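Side-chain contacts in anaphase-promoting complex subunit CUT9 (PDB 2XPI), which serves as a component of the anaphase-promoting complex/cyclosome, a cell cycle-regulated E3 ubiquitin ligase that controls progression through mitosis and G1: residues D335-D340 with V366-E371; L481-F486 with W519-H524. One frame throughout, in Å; residues are numbered along the deposited sequence.

Overall arrangement
Both contacts belong to the all-helical tetratricopeptide repeat (TPR) superhelix of one chain, and they follow one another in series along it. Contact 1 joins a loop after helix 321-334 to the end of helix 355-368, at the surface, with its centre about 17 Å from the centre of the chain; the second CUT9 subunit and a bound gold (I) cyanide ion, about 4 Å from the side chain of Tyr337, lie beside it. Contact 2 pairs helices 475-487 and 516-528 of TPR 12 and TPR 13, its centre about 31 Å from the centre of the chain, where another protein's chain is held. The centres of contact 1 and contact 2 lie about 43 Å apart. The nearest atoms of contact 1 and contact 2 are about 29 Å apart.

Contact 1. Residues D335-D340 with V366-E371; sequences DPYNLD and VDRHPE
Apolar packing carries one half of this surface contact: Leu339 sets a methyl group over a face of the His369 imidazole. Its CD2 lies 3.9 Å from the centroid of the His369 ring and only 8° off the ring normal, a CH-pi contact almost exactly above the middle. The two side chains reach out from opposite directions. With CG anti to its own carbonyl carbon (chi1 -59°), His369 brings the ring up to the leucine, while Glu371 OE2 of the same segment sits in the ring plane at the edge. Without the imidazole, an alanine here would probably leave the Leu339 methyl facing a gap and the two segments joined mainly through Tyr337 and Arg368.

The other half sets an aromatic ring beside a guanidinium. Arg368 NH1 comes obliquely to the Tyr337 ring, 3.7 Å from Tyr337 CE1 and 3.8 Å from Tyr337 OH; the two planes are inclined by 46° and the side chains cross at roughly a right angle. The arginine chain bends at chi3.

Backbone bonding shapes the loop: Asn338 N donates to Asp335 O at 2.9 Å, closing a type I beta turn that presents Tyr337. On the tyrosine's side stands the second subunit, whose Cys138 packs against Tyr337 and whose Arg135 forms a salt bridge with Asp335. Residues 335-340 link helix 321-334 to helix 342-352, whereas 366-371 end helix 355-368 of TPR 8 and lead to helix 373-385, which Val366 touches.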
loop_
_atom_site.group_PDB
_atom_site.type_symbol
_atom_site.label_atom_id
_atom_site.label_comp_id
_atom_site.label_asym_id
_atom_site.label_seq_id
_atom_site.Cartn_x
_atom_site.Cartn_y
_atom_site.Cartn_z
ATOM N N ASP A 335 -14.634 15.171 14.926
ATOM C CA ASP A 335 -13.622 14.575 14.039
ATOM C C ASP A 335 -12.768 13.532 14.755
ATOM O O ASP A 335 -11.602 13.776 15.048
ATOM C CB ASP A 335 -12.710 15.649 13.442
ATOM C CG ASP A 335 -11.812 15.108 12.322
ATOM O OD1 ASP A 335 -11.886 13.884 12.010
ATOM O OD2 ASP A 335 -11.030 15.912 11.752
ATOM N N PRO A 336 -13.339 12.348 15.003
ATOM C CA PRO A 336 -12.742 11.333 15.880
ATOM C C PRO A 336 -11.446 10.788 15.329
ATOM O O PRO A 336 -10.679 10.171 16.067
ATOM C CB PRO A 336 -13.789 10.220 15.913
ATOM C CG PRO A 336 -15.043 10.812 15.279
ATOM C CD PRO A 336 -14.570 11.873 14.348
ATOM N N TYR A 337 -11.193 11.003 14.048
ATOM C CA TYR A 337 -9.956 10.509 13.449
ATOM C C TYR A 337 -8.930 11.611 13.318
ATOM O O TYR A 337 -7.929 11.449 12.624
ATOM C CB TYR A 337 -10.200 9.880 12.076
ATOM C CG TYR A 337 -11.078 8.662 12.113
ATOM C CD1 TYR A 337 -10.530 7.395 12.029
ATOM C CD2 TYR A 337 -12.460 8.779 12.239
ATOM C CE1 TYR A 337 -11.331 6.270 12.057
ATOM C CE2 TYR A 337 -13.270 7.664 12.269
ATOM C CZ TYR A 337 -12.695 6.405 12.178
ATOM O OH TYR A 337 -13.483 5.277 12.212
ATOM N N ASN A 338 -9.174 12.744 13.962
ATOM C CA ASN A 338 -8.131 13.752 14.023
ATOM C C ASN A 338 -7.066 13.392 15.076
ATOM O O ASN A 338 -7.377 13.178 16.252
ATOM C CB ASN A 338 -8.699 15.142 14.263
ATOM C CG ASN A 338 -7.619 16.189 14.267
ATOM O OD1 ASN A 338 -6.508 15.932 14.735
ATOM N ND2 ASN A 338 -7.917 17.361 13.740
ATOM N N LEU A 339 -5.816 13.317 14.641
ATOM C CA LEU A 339 -4.748 12.814 15.490
ATOM C C LEU A 339 -3.852 13.916 16.050
ATOM O O LEU A 339 -3.209 13.738 17.090
ATOM C CB LEU A 339 -3.914 11.790 14.722
ATOM C CG LEU A 339 -4.109 10.349 15.194
ATOM C CD1 LEU A 339 -5.501 10.183 15.791
ATOM C CD2 LEU A 339 -3.854 9.357 14.073
ATOM N N ASP A 340 -3.820 15.054 15.367
ATOM C CA ASP A 340 -3.017 16.192 15.795
ATOM C C ASP A 340 -3.510 16.752 17.113
ATOM O O ASP A 340 -2.818 17.509 17.777
ATOM C CB ASP A 340 -3.091 17.308 14.762
ATOM C CG ASP A 340 -2.517 16.907 13.414
ATOM O OD1 ASP A 340 -3.012 17.468 12.409
ATOM O OD2 ASP A 340 -1.582 16.060 13.357
ATOM N N VAL A 366 -4.037 2.205 20.543
ATOM C CA VAL A 366 -3.186 1.081 20.153
ATOM C C VAL A 366 -3.990 0.058 19.372
ATOM O O VAL A 366 -3.439 -0.691 18.571
ATOM C CB VAL A 366 -2.437 0.397 21.317
ATOM C CG1 VAL A 366 -2.222 1.364 22.453
ATOM C CG2 VAL A 366 -3.167 -0.839 21.758
ATOM N N ASP A 367 -5.298 0.042 19.584
ATOM C CA ASP A 367 -6.141 -0.844 18.797
ATOM C C ASP A 367 -6.204 -0.426 17.332
ATOM O O ASP A 367 -6.112 -1.267 16.449
ATOM C CB ASP A 367 -7.553 -0.950 19.367
ATOM C CG ASP A 367 -8.388 -1.994 18.639
ATOM O OD1 ASP A 367 -9.618 -1.796 18.497
ATOM O OD2 ASP A 367 -7.806 -3.014 18.190
ATOM N N ARG A 368 -6.353 0.871 17.075
ATOM C CA ARG A 368 -6.592 1.341 15.707
ATOM C C ARG A 368 -5.386 2.018 15.050
ATOM O O ARG A 368 -5.321 2.108 13.828
ATOM C CB ARG A 368 -7.812 2.264 15.656
ATOM C CG ARG A 368 -7.585 3.615 16.291
ATOM C CD ARG A 368 -8.889 4.371 16.472
ATOM N NE ARG A 368 -9.992 3.454 16.735
ATOM C CZ ARG A 368 -11.186 3.545 16.151
ATOM N NH1 ARG A 368 -11.430 4.524 15.281
ATOM N NH2 ARG A 368 -12.141 2.661 16.434
ATOM N N HIS A 369 -4.434 2.493 15.850
ATOM C CA HIS A 369 -3.238 3.131 15.303
ATOM C C HIS A 369 -1.952 2.638 15.966
ATOM O O HIS A 369 -1.201 3.423 16.529
ATOM C CB HIS A 369 -3.311 4.646 15.451
ATOM C CG HIS A 369 -4.483 5.274 14.765
ATOM N ND1 HIS A 369 -4.624 5.290 13.392
ATOM C CD2 HIS A 369 -5.555 5.938 15.263
ATOM C CE1 HIS A 369 -5.737 5.928 13.077
ATOM N NE2 HIS A 369 -6.321 6.332 14.192
ATOM N N PRO A 370 -1.675 1.338 15.879
ATOM C CA PRO A 370 -0.462 0.844 16.535
ATOM C C PRO A 370 0.787 1.356 15.825
ATOM O O PRO A 370 1.893 1.284 16.346
ATOM C CB PRO A 370 -0.566 -0.679 16.364
ATOM C CG PRO A 370 -1.957 -0.945 15.808
ATOM C CD PRO A 370 -2.356 0.291 15.099
ATOM N N GLU A 371 0.620 1.871 14.626
ATOM C CA GLU A 371 1.774 2.237 13.819
ATOM C C GLU A 371 2.084 3.727 13.910
ATOM O O GLU A 371 3.003 4.211 13.250
ATOM C CB GLU A 371 1.564 1.809 12.354
ATOM C CG GLU A 371 0.652 2.730 11.527
ATOM C CD GLU A 371 -0.821 2.715 11.969
ATOM O OE1 GLU A 371 -1.239 1.749 12.652
ATOM O OE2 GLU A 371 -1.561 3.673 11.623
#

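Contact 2. Residues L481-F486 with W519-H524; sequences LGVVAF and WANLGH
Asn521 ND2 hydrogen-bonds to the backbone of another protein's chain, as does Asn521 OD1, so both ends of this buried amide are engaged by the bound chain. Across the helix pair Asn521 ND2 also meets a methyl, Val483 CG2, at 3.7 Å. Both groups stand anti to their own carbonyl carbons, the amide by chi1 -73°, and this brings the asparagine end closer to the valine than its CB bond alone would suggest.

One turn further along, Phe486 points its ring edge at the opposite backbone. Its CE2 lies 3.5 Å from His524 O, which sits near the ring plane, and 4.0 Å from His524 CB. Here the phenylalanine meets main chain and the root of the histidine rather than the imidazole; CG anti to the backbone N (chi1 175°) carries the ring across to helix 516-528.

Val483, Phe486 and His524 also pack on apolar side chains of the partner, which therefore touches both helices, consistent with the binding of hcn1 by TPR repeats 8 and 10-13. Helices 475-487 and 516-528 open TPR 12 and TPR 13, and such first helices of successive repeats characteristically line the concave face of a TPR superhelix.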
loop_
_atom_site.group_PDB
_atom_site.type_symbol
_atom_site.label_atom_id
_atom_site.label_comp_id
_atom_site.label_asym_id
_atom_site.label_seq_id
_atom_site.Cartn_x
_atom_site.Cartn_y
_atom_site.Cartn_z
ATOM N N LEU A 481 12.783 30.585 39.135
ATOM C CA LEU A 481 13.612 31.765 39.324
ATOM C C LEU A 481 13.727 32.103 40.815
ATOM O O LEU A 481 14.734 32.657 41.264
ATOM C CB LEU A 481 13.012 32.950 38.580
ATOM C CG LEU A 481 13.300 33.004 37.090
ATOM C CD1 LEU A 481 12.311 33.940 36.400
ATOM C CD2 LEU A 481 14.748 33.433 36.874
ATOM N N GLY A 482 12.688 31.754 41.574
ATOM C CA GLY A 482 12.635 32.047 42.994
ATOM C C GLY A 482 13.506 31.112 43.807
ATOM O O GLY A 482 14.125 31.527 44.776
ATOM N N VAL A 483 13.553 29.847 43.410
ATOM C CA VAL A 483 14.426 28.877 44.052
ATOM C C VAL A 483 15.901 29.219 43.814
ATOM O O VAL A 483 16.784 28.807 44.564
ATOM C CB VAL A 483 14.134 27.456 43.551
ATOM C CG1 VAL A 483 15.200 26.489 44.040
ATOM C CG2 VAL A 483 12.766 27.020 44.030
ATOM N N VAL A 484 16.152 29.994 42.771
ATOM C CA VAL A 484 17.502 30.374 42.402
ATOM C C VAL A 484 17.910 31.592 43.212
ATOM O O VAL A 484 19.003 31.639 43.756
ATOM C CB VAL A 484 17.611 30.614 40.858
ATOM C CG1 VAL A 484 18.609 31.695 40.511
ATOM C CG2 VAL A 484 17.947 29.319 40.156
ATOM N N ALA A 485 17.023 32.570 43.317
ATOM C CA ALA A 485 17.315 33.739 44.132
ATOM C C ALA A 485 17.500 33.319 45.581
ATOM O O ALA A 485 18.305 33.877 46.288
ATOM C CB ALA A 485 16.206 34.748 44.018
ATOM N N PHE A 486 16.742 32.324 46.016
ATOM C CA PHE A 486 16.854 31.803 47.365
ATOM C C PHE A 486 18.165 31.039 47.539
ATOM O O PHE A 486 18.734 31.017 48.623
ATOM C CB PHE A 486 15.645 30.909 47.680
ATOM C CG PHE A 486 15.714 30.218 49.018
ATOM C CD1 PHE A 486 16.451 29.053 49.178
ATOM C CD2 PHE A 486 15.024 30.712 50.106
ATOM C CE1 PHE A 486 16.518 28.404 50.414
ATOM C CE2 PHE A 486 15.079 30.067 51.348
ATOM C CZ PHE A 486 15.829 28.909 51.491
ATOM N N TRP A 519 4.136 27.571 47.950
ATOM C CA TRP A 519 3.722 28.131 49.232
ATOM C C TRP A 519 4.778 27.866 50.290
ATOM O O TRP A 519 5.218 28.774 50.987
ATOM C CB TRP A 519 2.401 27.518 49.675
ATOM C CG TRP A 519 1.210 28.189 49.100
ATOM C CD1 TRP A 519 0.357 27.683 48.163
ATOM C CD2 TRP A 519 0.738 29.509 49.408
ATOM N NE1 TRP A 519 -0.626 28.602 47.878
ATOM C CE2 TRP A 519 -0.419 29.727 48.635
ATOM C CE3 TRP A 519 1.175 30.521 50.272
ATOM C CZ2 TRP A 519 -1.143 30.925 48.690
ATOM C CZ3 TRP A 519 0.445 31.712 50.334
ATOM C CH2 TRP A 519 -0.698 31.899 49.542
ATOM N N ALA A 520 5.189 26.608 50.407
ATOM C CA ALA A 520 6.237 26.268 51.353
ATOM C C ALA A 520 7.503 27.013 50.962
ATOM O O ALA A 520 8.192 27.522 51.831
ATOM C CB ALA A 520 6.469 24.781 51.401
ATOM N N ASN A 521 7.798 27.112 49.665
ATOM C CA ASN A 521 8.940 27.919 49.236
ATOM C C ASN A 521 8.877 29.346 49.788
ATOM O O ASN A 521 9.841 29.854 50.353
ATOM C CB ASN A 521 9.072 27.967 47.706
ATOM C CG ASN A 521 9.564 26.657 47.113
ATOM O OD1 ASN A 521 9.979 25.748 47.834
ATOM N ND2 ASN A 521 9.522 26.555 45.788
ATOM N N LEU A 522 7.742 29.998 49.610
ATOM C CA LEU A 522 7.561 31.348 50.106
ATOM C C LEU A 522 7.767 31.359 51.617
ATOM O O LEU A 522 8.371 32.278 52.164
ATOM C CB LEU A 522 6.156 31.815 49.769
ATOM C CG LEU A 522 5.742 33.210 50.190
ATOM C CD1 LEU A 522 6.469 34.247 49.357
ATOM C CD2 LEU A 522 4.228 33.327 50.030
ATOM N N GLY A 523 7.272 30.321 52.290
ATOM C CA GLY A 523 7.503 30.158 53.715
ATOM C C GLY A 523 8.966 30.043 54.115
ATOM O O GLY A 523 9.355 30.517 55.179
ATOM N N HIS A 524 9.777 29.402 53.272
ATOM C CA HIS A 524 11.214 29.243 53.522
ATOM C C HIS A 524 11.975 30.549 53.302
ATOM O O HIS A 524 12.943 30.834 53.994
ATOM C CB HIS A 524 11.813 28.144 52.641
ATOM C CG HIS A 524 11.667 26.767 53.206
ATOM N ND1 HIS A 524 10.864 25.806 52.630
ATOM C CD2 HIS A 524 12.211 26.191 54.300
ATOM C CE1 HIS A 524 10.923 24.697 53.341
ATOM N NE2 HIS A 524 11.740 24.902 54.359
#